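Local coordinates for cellulosome anchoring protein cohesin region (Clostridium thermocellum, PDB 4JO5) that acts as a cellulosome scaffolding protein, here through its family 3a carbohydrate-binding module, which binds cellulose, at residues A[17-22]-A[160-165]. Sequence-based numbering, arbitrary orientation.
Sequences GNLKVE and AYLNGV
The methyl group of Ala160 packs against both Leu19 and Val21. CB of Ala160 lies 4.0 Å from CG2 of Val21 and 4.1 Å from CD1 of Leu19. Val21 turns CG1 anti to its backbone N (chi1 -178°), which leaves CG2 beside that nitrogen and in touch with the alanine. CD1 of Leu19 also lies 4.3 Å from CD2 of Leu162. These contacts are apolar, methyl group against methyl group; Leu19, Val21 and Ala160 are buried.

At the edge of the patch the packing becomes mixed. The amide of Asn18 and the side chain of Leu162 approach from opposite directions, with CG of Asn18 4.1 Å from CD1 of Leu162. The other branch of this leucine faces Leu19. Leu162 also starts a type I' turn that joins strands 159-162 and 165-168 as a hairpin.

The two strands belong to different sheets of the beta sandwich. The axes of segments 19-22 and 160-162 pass 9.4 Å apart and run roughly antiparallel, with their directions at 152°. Strand 37-43 pairs with 19-25 in one sheet. In the other, 159-162 lies between 54-60 and 165-168. Leu54, Leu56, Val167 and Trp168 extend the apolar layer around the contact.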
ATOM      1  N   GLY A  17       0.372 -15.250  -6.219  1.00 29.33           N
ATOM      2  CA  GLY A  17       1.169 -16.193  -5.464  1.00 23.78           C
ATOM      3  C   GLY A  17       2.629 -15.797  -5.307  1.00 27.50           C
ATOM      4  O   GLY A  17       3.401 -16.529  -4.640  1.00 23.85           O
ATOM      5  N   ASN A  18       3.023 -14.662  -5.902  1.00 23.26           N
ATOM      6  CA  ASN A  18       4.411 -14.198  -5.807  1.00 22.08           C
ATOM      7  C   ASN A  18       4.616 -13.253  -4.633  1.00 31.29           C
ATOM      8  O   ASN A  18       5.737 -13.100  -4.115  1.00 27.21           O
ATOM      9  CB  ASN A  18       4.885 -13.514  -7.106  1.00 28.62           C
ATOM     10  CG  ASN A  18       3.751 -12.844  -7.879  1.00 33.82           C
ATOM     11  OD1 ASN A  18       2.890 -12.189  -7.295  1.00 31.65           O
ATOM     12  ND2 ASN A  18       3.746 -13.022  -9.207  1.00 31.28           N
ATOM     13  N   LEU A  19       3.526 -12.622  -4.219  1.00 20.51           N
ATOM     14  CA  LEU A  19       3.537 -11.717  -3.069  1.00 22.38           C
ATOM     15  C   LEU A  19       2.463 -12.055  -2.062  1.00 21.72           C
ATOM     16  O   LEU A  19       1.358 -12.489  -2.402  1.00 21.86           O
ATOM     17  CB  LEU A  19       3.258 -10.282  -3.518  1.00 29.24           C
ATOM     18  CG  LEU A  19       4.297  -9.669  -4.438  1.00 27.55           C
ATOM     19  CD1 LEU A  19       3.856  -8.265  -4.767  1.00 28.42           C
ATOM     20  CD2 LEU A  19       5.673  -9.670  -3.795  1.00 34.47           C
ATOM     21  N   LYS A  20       2.800 -11.837  -0.809  1.00 20.16           N
ATOM     22  CA  LYS A  20       1.826 -11.822   0.246  1.00 17.80           C
ATOM     23  C   LYS A  20       1.854 -10.385   0.740  1.00 26.07           C
ATOM     24  O   LYS A  20       2.913  -9.852   1.016  1.00 21.91           O
ATOM     25  CB  LYS A  20       2.226 -12.766   1.375  1.00 25.14           C
ATOM     26  CG  LYS A  20       1.299 -12.624   2.548  1.00 27.50           C
ATOM     27  CD  LYS A  20       1.555 -13.650   3.600  1.00 25.59           C
ATOM     28  CE  LYS A  20       2.880 -13.459   4.292  1.00 31.27           C
ATOM     29  NZ  LYS A  20       2.976 -14.405   5.457  1.00 42.96           N
ATOM     30  N   VAL A  21       0.696  -9.756   0.838  1.00 21.29           N
ATOM     31  CA  VAL A  21       0.622  -8.374   1.313  1.00 23.24           C
ATOM     32  C   VAL A  21      -0.156  -8.341   2.610  1.00 20.15           C
ATOM     33  O   VAL A  21      -1.329  -8.756   2.665  1.00 27.24           O
ATOM     34  CB  VAL A  21      -0.071  -7.413   0.309  1.00 29.27           C
ATOM     35  CG1 VAL A  21      -0.070  -5.965   0.840  1.00 26.86           C
ATOM     36  CG2 VAL A  21       0.596  -7.463  -1.046  1.00 28.30           C
ATOM     37  N   GLU A  22       0.516  -7.894   3.651  1.00 19.62           N
ATOM     38  CA  GLU A  22      -0.124  -7.664   4.927  1.00 19.27           C
ATOM     39  C   GLU A  22      -0.097  -6.171   5.193  1.00 22.06           C
ATOM     40  O   GLU A  22       0.747  -5.436   4.650  1.00 23.84           O
ATOM     41  CB  GLU A  22       0.594  -8.414   6.049  1.00 25.03           C
ATOM     42  CG  GLU A  22       0.550  -9.926   5.908  1.00 27.25           C
ATOM     43  CD  GLU A  22       1.454 -10.630   6.935  1.00 31.16           C
ATOM     44  OE1 GLU A  22       2.669 -10.780   6.684  1.00 31.72           O
ATOM     45  OE2 GLU A  22       0.939 -11.019   7.999  1.00 42.39           O
ATOM     46  N   ALA A 160      -1.264  -4.582  -5.030  1.00 20.85           N
ATOM     47  CA  ALA A 160       0.155  -4.525  -5.350  1.00 23.49           C
ATOM     48  C   ALA A 160       0.309  -4.958  -6.795  1.00 22.83           C
ATOM     49  O   ALA A 160      -0.442  -5.819  -7.263  1.00 22.38           O
ATOM     50  CB  ALA A 160       0.936  -5.444  -4.451  1.00 21.08           C
ATOM     51  N   TYR A 161       1.303  -4.369  -7.457  1.00 21.25           N
ATOM     52  CA  TYR A 161       1.537  -4.533  -8.884  1.00 21.77           C
ATOM     53  C   TYR A 161       3.014  -4.778  -9.107  1.00 24.29           C
ATOM     54  O   TYR A 161       3.869  -4.135  -8.477  1.00 28.06           O
ATOM     55  CB  TYR A 161       1.142  -3.261  -9.659  1.00 27.99           C
ATOM     56  CG  TYR A 161      -0.259  -2.802  -9.356  1.00 22.94           C
ATOM     57  CD1 TYR A 161      -0.551  -2.161  -8.151  1.00 25.33           C
ATOM     58  CD2 TYR A 161      -1.293  -3.032 -10.248  1.00 23.91           C
ATOM     59  CE1 TYR A 161      -1.823  -1.778  -7.843  1.00 23.24           C
ATOM     60  CE2 TYR A 161      -2.597  -2.653  -9.938  1.00 26.99           C
ATOM     61  CZ  TYR A 161      -2.847  -2.030  -8.722  1.00 25.35           C
ATOM     62  OH  TYR A 161      -4.118  -1.624  -8.373  1.00 30.86           O
ATOM     63  N   LEU A 162       3.325  -5.684 -10.019  1.00 20.99           N
ATOM     64  CA  LEU A 162       4.711  -5.836 -10.478  1.00 25.13           C
ATOM     65  C   LEU A 162       4.753  -5.425 -11.935  1.00 30.51           C
ATOM     66  O   LEU A 162       4.075  -6.020 -12.799  1.00 23.45           O
ATOM     67  CB  LEU A 162       5.228  -7.268 -10.323  1.00 25.93           C
ATOM     68  CG  LEU A 162       5.325  -7.819  -8.894  1.00 32.61           C
ATOM     69  CD1 LEU A 162       5.636  -9.330  -8.944  1.00 30.49           C
ATOM     70  CD2 LEU A 162       6.375  -7.112  -8.106  1.00 36.15           C
ATOM     71  N   ASN A 163       5.534  -4.385 -12.192  1.00 26.57           N
ATOM     72  CA  ASN A 163       5.597  -3.787 -13.522  1.00 26.23           C
ATOM     73  C   ASN A 163       4.213  -3.466 -14.045  1.00 27.02           C
ATOM     74  O   ASN A 163       3.938  -3.698 -15.210  1.00 31.15           O
ATOM     75  CB  ASN A 163       6.297  -4.750 -14.495  1.00 27.88           C
ATOM     76  CG  ASN A 163       7.037  -4.032 -15.581  1.00 51.98           C
ATOM     77  OD1 ASN A 163       7.376  -2.865 -15.437  1.00 48.27           O
ATOM     78  ND2 ASN A 163       7.298  -4.726 -16.683  1.00 60.16           N
ATOM     79  N   GLY A 164       3.331  -2.974 -13.172  1.00 22.34           N
ATOM     80  CA  GLY A 164       1.975  -2.586 -13.563  1.00 30.64           C
ATOM     81  C   GLY A 164       0.918  -3.698 -13.592  1.00 36.93           C
ATOM     82  O   GLY A 164      -0.288  -3.452 -13.746  1.00 31.02           O
ATOM     83  N   VAL A 165       1.357  -4.940 -13.461  1.00 26.99           N
ATOM     84  CA  VAL A 165       0.437  -6.075 -13.460  1.00 25.10           C
ATOM     85  C   VAL A 165      -0.057  -6.329 -12.046  1.00 22.49           C
ATOM     86  O   VAL A 165       0.725  -6.554 -11.155  1.00 23.60           O
ATOM     87  CB  VAL A 165       1.149  -7.330 -13.959  1.00 26.40           C
ATOM     88  CG1 VAL A 165       0.234  -8.537 -13.917  1.00 30.13           C
ATOM     89  CG2 VAL A 165       1.685  -7.094 -15.366  1.00 31.65           C
TER